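Long-range contact in probable ribosomal RNA small subunit methyltransferase (Thermus thermophilus, PDB 3DMH), which uses S-adenosylmethionine to methylate the N2 atom of a guanine in 16S ribosomal RNA: residues L3-L11 / D317-A328. Numbering follows the deposited sequence.
Sequences LTREAYHRL and DVAQAFVNVAAA. With SAM (S-adenosylmethionine), chain D; SO4 (sulfate ion), chain B.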
ATOM      1  N   LEU A   3      11.559  -5.076 -15.720  1.00 28.87           N
ATOM      2  CA  LEU A   3      12.153  -3.715 -15.697  1.00 28.11           C
ATOM      3  C   LEU A   3      13.475  -3.720 -14.953  1.00 27.37           C
ATOM      4  O   LEU A   3      13.657  -4.491 -14.018  1.00 28.52           O
ATOM      5  CB  LEU A   3      11.203  -2.746 -14.980  1.00 28.25           C
ATOM      6  CG  LEU A   3       9.770  -2.561 -15.483  1.00 29.51           C
ATOM      7  CD1 LEU A   3       8.959  -1.754 -14.487  1.00 30.40           C
ATOM      8  CD2 LEU A   3       9.749  -1.893 -16.862  1.00 31.35           C
ATOM      9  N   THR A   4      14.384  -2.839 -15.357  1.00 26.22           N
ATOM     10  CA  THR A   4      15.559  -2.522 -14.561  1.00 25.29           C
ATOM     11  C   THR A   4      15.109  -1.770 -13.306  1.00 24.83           C
ATOM     12  O   THR A   4      13.950  -1.333 -13.214  1.00 24.46           O
ATOM     13  CB  THR A   4      16.518  -1.621 -15.326  1.00 25.11           C
ATOM     14  OG1 THR A   4      15.844  -0.403 -15.678  1.00 25.57           O
ATOM     15  CG2 THR A   4      17.017  -2.324 -16.611  1.00 25.20           C
ATOM     16  N   ARG A   5      16.009  -1.625 -12.339  1.00 24.52           N
ATOM     17  CA  ARG A   5      15.671  -0.847 -11.142  1.00 23.75           C
ATOM     18  C   ARG A   5      15.401   0.604 -11.521  1.00 23.69           C
ATOM     19  O   ARG A   5      14.404   1.171 -11.087  1.00 22.44           O
ATOM     20  CB  ARG A   5      16.770  -0.951 -10.091  1.00 24.34           C
ATOM     21  CG  ARG A   5      16.838  -2.340  -9.473  1.00 25.47           C
ATOM     22  CD  ARG A   5      18.038  -2.494  -8.552  1.00 28.58           C
ATOM     23  NE  ARG A   5      19.291  -2.353  -9.280  1.00 28.82           N
ATOM     24  CZ  ARG A   5      20.235  -1.458  -9.010  1.00 30.48           C
ATOM     25  NH1 ARG A   5      20.101  -0.616  -7.993  1.00 32.13           N
ATOM     26  NH2 ARG A   5      21.336  -1.424  -9.749  1.00 32.72           N
ATOM     27  N   GLU A   6      16.266   1.185 -12.360  1.00 23.27           N
ATOM     28  CA  GLU A   6      16.052   2.542 -12.881  1.00 22.73           C
ATOM     29  C   GLU A   6      14.681   2.678 -13.558  1.00 21.83           C
ATOM     30  O   GLU A   6      13.974   3.654 -13.316  1.00 22.51           O
ATOM     31  CB  GLU A   6      17.192   2.958 -13.839  1.00 22.61           C
ATOM     32  CG  GLU A   6      17.124   4.430 -14.294  1.00 25.02           C
ATOM     33  CD  GLU A   6      16.201   4.651 -15.500  1.00 26.02           C
ATOM     34  OE1 GLU A   6      16.139   3.776 -16.385  1.00 25.47           O
ATOM     35  OE2 GLU A   6      15.526   5.699 -15.545  1.00 26.54           O
ATOM     36  N   ALA A   7      14.289   1.690 -14.365  1.00 21.36           N
ATOM     37  CA  ALA A   7      12.964   1.736 -15.015  1.00 20.70           C
ATOM     38  C   ALA A   7      11.803   1.610 -14.022  1.00 20.28           C
ATOM     39  O   ALA A   7      10.783   2.279 -14.161  1.00 19.58           O
ATOM     40  CB  ALA A   7      12.850   0.685 -16.093  1.00 21.88           C
ATOM     41  N   TYR A   8      11.961   0.748 -13.018  1.00 18.89           N
ATOM     42  CA  TYR A   8      10.965   0.664 -11.964  1.00 18.48           C
ATOM     43  C   TYR A   8      10.743   2.024 -11.272  1.00 17.74           C
ATOM     44  O   TYR A   8       9.591   2.395 -10.988  1.00 17.32           O
ATOM     45  CB  TYR A   8      11.296  -0.427 -10.897  1.00 18.12           C
ATOM     46  CG  TYR A   8      10.226  -0.342  -9.825  1.00 17.70           C
ATOM     47  CD1 TYR A   8       8.975  -0.909 -10.039  1.00 16.52           C
ATOM     48  CD2 TYR A   8      10.404   0.439  -8.662  1.00 16.65           C
ATOM     49  CE1 TYR A   8       7.936  -0.762  -9.150  1.00 17.57           C
ATOM     50  CE2 TYR A   8       9.372   0.599  -7.748  1.00 18.34           C
ATOM     51  CZ  TYR A   8       8.125   0.008  -7.979  1.00 16.66           C
ATOM     52  OH  TYR A   8       7.095   0.202  -7.110  1.00 18.04           O
ATOM     53  N   HIS A   9      11.835   2.725 -10.959  1.00 18.32           N
ATOM     54  CA  HIS A   9      11.762   3.978 -10.203  1.00 18.25           C
ATOM     55  C   HIS A   9      11.502   5.216 -11.046  1.00 18.44           C
ATOM     56  O   HIS A   9      11.313   6.302 -10.494  1.00 18.53           O
ATOM     57  CB  HIS A   9      13.026   4.197  -9.382  1.00 18.80           C
ATOM     58  CG  HIS A   9      13.132   3.292  -8.200  1.00 19.47           C
ATOM     59  ND1 HIS A   9      12.275   3.376  -7.125  1.00 19.08           N
ATOM     60  CD2 HIS A   9      14.000   2.289  -7.915  1.00 21.01           C
ATOM     61  CE1 HIS A   9      12.596   2.456  -6.230  1.00 18.25           C
ATOM     62  NE2 HIS A   9      13.644   1.785  -6.683  1.00 18.75           N
ATOM     63  N   ARG A  10      11.525   5.043 -12.369  1.00 18.66           N
ATOM     64  CA  ARG A  10      11.396   6.178 -13.286  1.00 18.72           C
ATOM     65  C   ARG A  10       9.984   6.736 -13.298  1.00 18.94           C
ATOM     66  O   ARG A  10       9.018   5.980 -13.373  1.00 18.11           O
ATOM     67  CB  ARG A  10      11.772   5.754 -14.688  1.00 19.60           C
ATOM     68  CG  ARG A  10      11.739   6.897 -15.662  1.00 20.89           C
ATOM     69  CD  ARG A  10      12.043   6.428 -17.041  1.00 22.96           C
ATOM     70  NE  ARG A  10      13.472   6.173 -17.207  1.00 24.19           N
ATOM     71  CZ  ARG A  10      14.091   6.264 -18.382  1.00 23.46           C
ATOM     72  NH1 ARG A  10      13.389   6.604 -19.457  1.00 26.19           N
ATOM     73  NH2 ARG A  10      15.396   6.026 -18.484  1.00 23.77           N
ATOM     74  N   LEU A  11       9.888   8.073 -13.247  1.00 18.43           N
ATOM     75  CA  LEU A  11       8.599   8.778 -13.385  1.00 18.41           C
ATOM     76  C   LEU A  11       8.494   9.252 -14.822  1.00 17.97           C
ATOM     77  O   LEU A  11       9.425   9.889 -15.318  1.00 19.08           O
ATOM     78  CB  LEU A  11       8.538   9.986 -12.442  1.00 18.46           C
ATOM     79  CG  LEU A  11       8.936   9.764 -10.968  1.00 21.61           C
ATOM     80  CD1 LEU A  11       8.699  11.034 -10.180  1.00 23.77           C
ATOM     81  CD2 LEU A  11       8.198   8.627 -10.336  1.00 22.86           C
ATOM     82  N   ASP A 317       4.895  -6.055 -11.201  1.00 23.01           N
ATOM     83  CA  ASP A 317       6.073  -5.208 -11.377  1.00 23.08           C
ATOM     84  C   ASP A 317       6.812  -4.945 -10.049  1.00 22.05           C
ATOM     85  O   ASP A 317       8.033  -5.006 -10.004  1.00 22.28           O
ATOM     86  CB  ASP A 317       5.673  -3.846 -11.955  1.00 24.21           C
ATOM     87  CG  ASP A 317       5.227  -3.916 -13.394  1.00 29.59           C
ATOM     88  OD1 ASP A 317       5.553  -4.906 -14.090  1.00 32.99           O
ATOM     89  OD2 ASP A 317       4.545  -2.953 -13.835  1.00 33.40           O
ATOM     90  N   VAL A 318       6.071  -4.639  -8.978  1.00 21.41           N
ATOM     91  CA  VAL A 318       6.701  -4.388  -7.672  1.00 20.99           C
ATOM     92  C   VAL A 318       7.482  -5.603  -7.203  1.00 20.20           C
ATOM     93  O   VAL A 318       8.620  -5.478  -6.719  1.00 20.90           O
ATOM     94  CB  VAL A 318       5.674  -3.970  -6.588  1.00 21.35           C
ATOM     95  CG1 VAL A 318       6.303  -3.938  -5.190  1.00 22.78           C
ATOM     96  CG2 VAL A 318       5.041  -2.603  -6.942  1.00 23.04           C
ATOM     97  N   ALA A 319       6.856  -6.779  -7.338  1.00 20.76           N
ATOM     98  CA  ALA A 319       7.477  -8.023  -6.886  1.00 21.09           C
ATOM     99  C   ALA A 319       8.746  -8.347  -7.687  1.00 21.41           C
ATOM    100  O   ALA A 319       9.747  -8.783  -7.129  1.00 21.81           O
ATOM    101  CB  ALA A 319       6.479  -9.165  -6.934  1.00 20.54           C
ATOM    102  N   GLN A 320       8.718  -8.085  -8.991  1.00 21.39           N
ATOM    103  CA  GLN A 320       9.918  -8.248  -9.812  1.00 22.05           C
ATOM    104  C   GLN A 320      11.007  -7.273  -9.346  1.00 21.47           C
ATOM    105  O   GLN A 320      12.169  -7.650  -9.222  1.00 22.03           O
ATOM    106  CB  GLN A 320       9.562  -8.012 -11.278  1.00 23.37           C
ATOM    107  CG  GLN A 320      10.651  -8.360 -12.259  1.00 27.81           C
ATOM    108  CD  GLN A 320      10.127  -8.362 -13.694  1.00 34.00           C
ATOM    109  OE1 GLN A 320       8.932  -8.582 -13.931  1.00 35.41           O
ATOM    110  NE2 GLN A 320      11.016  -8.117 -14.653  1.00 37.79           N
ATOM    111  N   ALA A 321      10.624  -6.019  -9.061  1.00 20.81           N
ATOM    112  CA  ALA A 321      11.568  -5.051  -8.522  1.00 20.88           C
ATOM    113  C   ALA A 321      12.183  -5.493  -7.196  1.00 20.54           C
ATOM    114  O   ALA A 321      13.365  -5.232  -6.932  1.00 21.50           O
ATOM    115  CB  ALA A 321      10.901  -3.684  -8.374  1.00 21.34           C
ATOM    116  N   PHE A 322      11.392  -6.160  -6.353  1.00 20.23           N
ATOM    117  CA  PHE A 322      11.893  -6.657  -5.079  1.00 20.75           C
ATOM    118  C   PHE A 322      13.078  -7.586  -5.321  1.00 20.53           C
ATOM    119  O   PHE A 322      14.090  -7.497  -4.630  1.00 21.76           O
ATOM    120  CB  PHE A 322      10.797  -7.431  -4.340  1.00 20.22           C
ATOM    121  CG  PHE A 322       9.852  -6.572  -3.528  1.00 20.28           C
ATOM    122  CD1 PHE A 322       9.798  -5.179  -3.659  1.00 21.80           C
ATOM    123  CD2 PHE A 322       8.987  -7.193  -2.622  1.00 20.17           C
ATOM    124  CE1 PHE A 322       8.913  -4.454  -2.868  1.00 20.93           C
ATOM    125  CE2 PHE A 322       8.109  -6.480  -1.851  1.00 19.96           C
ATOM    126  CZ  PHE A 322       8.069  -5.096  -1.967  1.00 20.86           C
ATOM    127  N   VAL A 323      12.943  -8.478  -6.308  1.00 20.42           N
ATOM    128  CA  VAL A 323      14.024  -9.425  -6.606  1.00 20.48           C
ATOM    129  C   VAL A 323      15.255  -8.684  -7.115  1.00 20.74           C
ATOM    130  O   VAL A 323      16.352  -8.957  -6.659  1.00 21.11           O
ATOM    131  CB  VAL A 323      13.579 -10.446  -7.640  1.00 19.87           C
ATOM    132  CG1 VAL A 323      14.748 -11.381  -8.047  1.00 19.77           C
ATOM    133  CG2 VAL A 323      12.456 -11.255  -7.068  1.00 20.80           C
ATOM    134  N   ASN A 324      15.055  -7.743  -8.041  1.00 20.59           N
ATOM    135  CA  ASN A 324      16.195  -6.996  -8.607  1.00 21.51           C
ATOM    136  C   ASN A 324      16.883  -6.200  -7.510  1.00 21.12           C
ATOM    137  O   ASN A 324      18.116  -6.153  -7.433  1.00 21.51           O
ATOM    138  CB  ASN A 324      15.751  -6.049  -9.729  1.00 22.24           C
ATOM    139  CG  ASN A 324      15.105  -6.777 -10.897  1.00 26.88           C
ATOM    140  OD1 ASN A 324      15.298  -7.978 -11.089  1.00 31.28           O
ATOM    141  ND2 ASN A 324      14.325  -6.044 -11.686  1.00 31.31           N
ATOM    142  N   VAL A 325      16.076  -5.578  -6.645  1.00 20.86           N
ATOM    143  CA  VAL A 325      16.637  -4.798  -5.551  1.00 21.16           C
ATOM    144  C   VAL A 325      17.385  -5.694  -4.547  1.00 21.14           C
ATOM    145  O   VAL A 325      18.473  -5.352  -4.109  1.00 21.14           O
ATOM    146  CB  VAL A 325      15.551  -3.906  -4.899  1.00 21.25           C
ATOM    147  CG1 VAL A 325      16.025  -3.333  -3.561  1.00 23.53           C
ATOM    148  CG2 VAL A 325      15.178  -2.784  -5.855  1.00 22.77           C
ATOM    149  N   ALA A 326      16.822  -6.861  -4.220  1.00 20.91           N
ATOM    150  CA  ALA A 326      17.469  -7.773  -3.294  1.00 21.41           C
ATOM    151  C   ALA A 326      18.869  -8.144  -3.776  1.00 21.90           C
ATOM    152  O   ALA A 326      19.836  -8.134  -2.999  1.00 22.30           O
ATOM    153  CB  ALA A 326      16.626  -9.020  -3.118  1.00 21.18           C
ATOM    154  N   ALA A 327      18.981  -8.482  -5.056  1.00 21.61           N
ATOM    155  CA  ALA A 327      20.282  -8.833  -5.630  1.00 22.67           C
ATOM    156  C   ALA A 327      21.274  -7.675  -5.516  1.00 22.50           C
ATOM    157  O   ALA A 327      22.458  -7.874  -5.197  1.00 23.19           O
ATOM    158  CB  ALA A 327      20.108  -9.243  -7.082  1.00 22.80           C
ATOM    159  N   ALA A 328      20.783  -6.467  -5.779  1.00 22.09           N
ATOM    160  CA  ALA A 328      21.614  -5.273  -5.799  1.00 23.14           C
ATOM    161  C   ALA A 328      22.017  -4.781  -4.409  1.00 23.75           C
ATOM    162  O   ALA A 328      23.072  -4.156  -4.252  1.00 24.56           O
ATOM    163  CB  ALA A 328      20.915  -4.152  -6.586  1.00 22.48           C
TER
HETATM  164  N   SAM D 384       5.891  -8.672   5.083  1.00 16.82           N
HETATM  165  CA  SAM D 384       4.443  -8.632   5.487  1.00 17.87           C
HETATM  166  C   SAM D 384       4.010 -10.023   5.899  1.00 18.59           C
HETATM  167  O   SAM D 384       4.786 -10.944   5.609  1.00 19.76           O
HETATM  168  OXT SAM D 384       2.913 -10.187   6.458  1.00 19.44           O
HETATM  169  CB  SAM D 384       3.554  -8.167   4.332  1.00 17.79           C
HETATM  170  CG  SAM D 384       3.605  -9.025   3.065  1.00 17.65           C
HETATM  171  SD  SAM D 384       2.415  -8.438   1.816  1.00 19.20           S
HETATM  172  CE  SAM D 384       2.189  -9.928   0.802  1.00 19.57           C
HETATM  173  C5' SAM D 384       3.377  -7.409   0.669  1.00 17.16           C
HETATM  174  C4' SAM D 384       3.656  -6.024   1.230  1.00 15.33           C
HETATM  175  O4' SAM D 384       4.314  -5.324   0.177  1.00 13.93           O
HETATM  176  C3' SAM D 384       2.411  -5.220   1.629  1.00 14.02           C
HETATM  177  O3' SAM D 384       2.489  -4.761   2.972  1.00 13.83           O
HETATM  178  C2' SAM D 384       2.392  -4.077   0.610  1.00 13.48           C
HETATM  179  O2' SAM D 384       1.805  -2.872   1.062  1.00 14.54           O
HETATM  180  C1' SAM D 384       3.886  -3.983   0.311  1.00 13.93           C
HETATM  181  N9  SAM D 384       4.146  -3.243  -0.909  1.00 11.94           N
HETATM  182  C8  SAM D 384       3.370  -3.154  -2.062  1.00 13.52           C
HETATM  183  N7  SAM D 384       4.011  -2.375  -2.968  1.00 12.59           N
HETATM  184  C5  SAM D 384       5.188  -1.951  -2.387  1.00 11.05           C
HETATM  185  C6  SAM D 384       6.223  -1.108  -2.810  1.00 11.86           C
HETATM  186  N6  SAM D 384       6.184  -0.504  -4.006  1.00 12.42           N
HETATM  187  N1  SAM D 384       7.276  -0.902  -1.950  1.00 12.34           N
HETATM  188  C2  SAM D 384       7.321  -1.486  -0.704  1.00 12.71           C
HETATM  189  N3  SAM D 384       6.280  -2.281  -0.236  1.00 12.22           N
HETATM  190  C4  SAM D 384       5.257  -2.501  -1.091  1.00 11.34           C
HETATM  191  S   SO4 B 382      19.149  -3.899 -12.714  0.60 37.63           S
HETATM  192  O1  SO4 B 382      19.475  -4.499 -14.002  0.60 40.06           O
HETATM  193  O2  SO4 B 382      19.493  -2.487 -12.727  0.60 37.63           O
HETATM  194  O3  SO4 B 382      17.726  -4.100 -12.453  0.60 38.71           O
HETATM  195  O4  SO4 B 382      19.908  -4.530 -11.643  0.60 37.81           O
HETATM  196  O   HOH W   1      12.631  -3.796 -11.456  1.00 32.28           O
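Tyr8 lays one face of its ring over the methyl of Ala321, a CH-pi contact with Ala321 CB 4.0 Å from the ring centroid. The ring spans from the short N-terminal helix 5-9 to helix 317-328 of the Rossmann-like methyltransferase domain because chi1 of 177° turns it away from the backbone N, and its hydroxyl reaches Val318, OH to CG2 3.5 Å. Farther along, the Arg5 chain passes alongside Asn324, the two heading opposite ways, Arg5 CG 3.9 Å from Asn324 CB, and Ala328 CB sits over one guanidinium face. A sulfate, probably a crystallisation additive, takes a nearly straight bond from Arg5 NE (3.3 Å, 175°) and another from Arg5 N. One water accepts from Asn324 ND2 at 2.8 Å and donates weakly to Thr4 O. Behind this, Thr4 OG1 caps helix 5-9 by accepting from Ala7 N at 2.9 Å. Asp288, which also binds the cofactor, hydrogen-bonds Tyr8 OH, and Val318 CG1 packs against the adenine, 3.6 Å from SAM N7. Losing the ring, as with an alanine here, would probably leave Ala321 and Val318 without their aromatic neighbour and Asp288 without its phenolic partner. With carbon contacts doing most of the direct packing, Tyr8, held by Asp288, probably lets the N-terminal helix wall the adenine pocket.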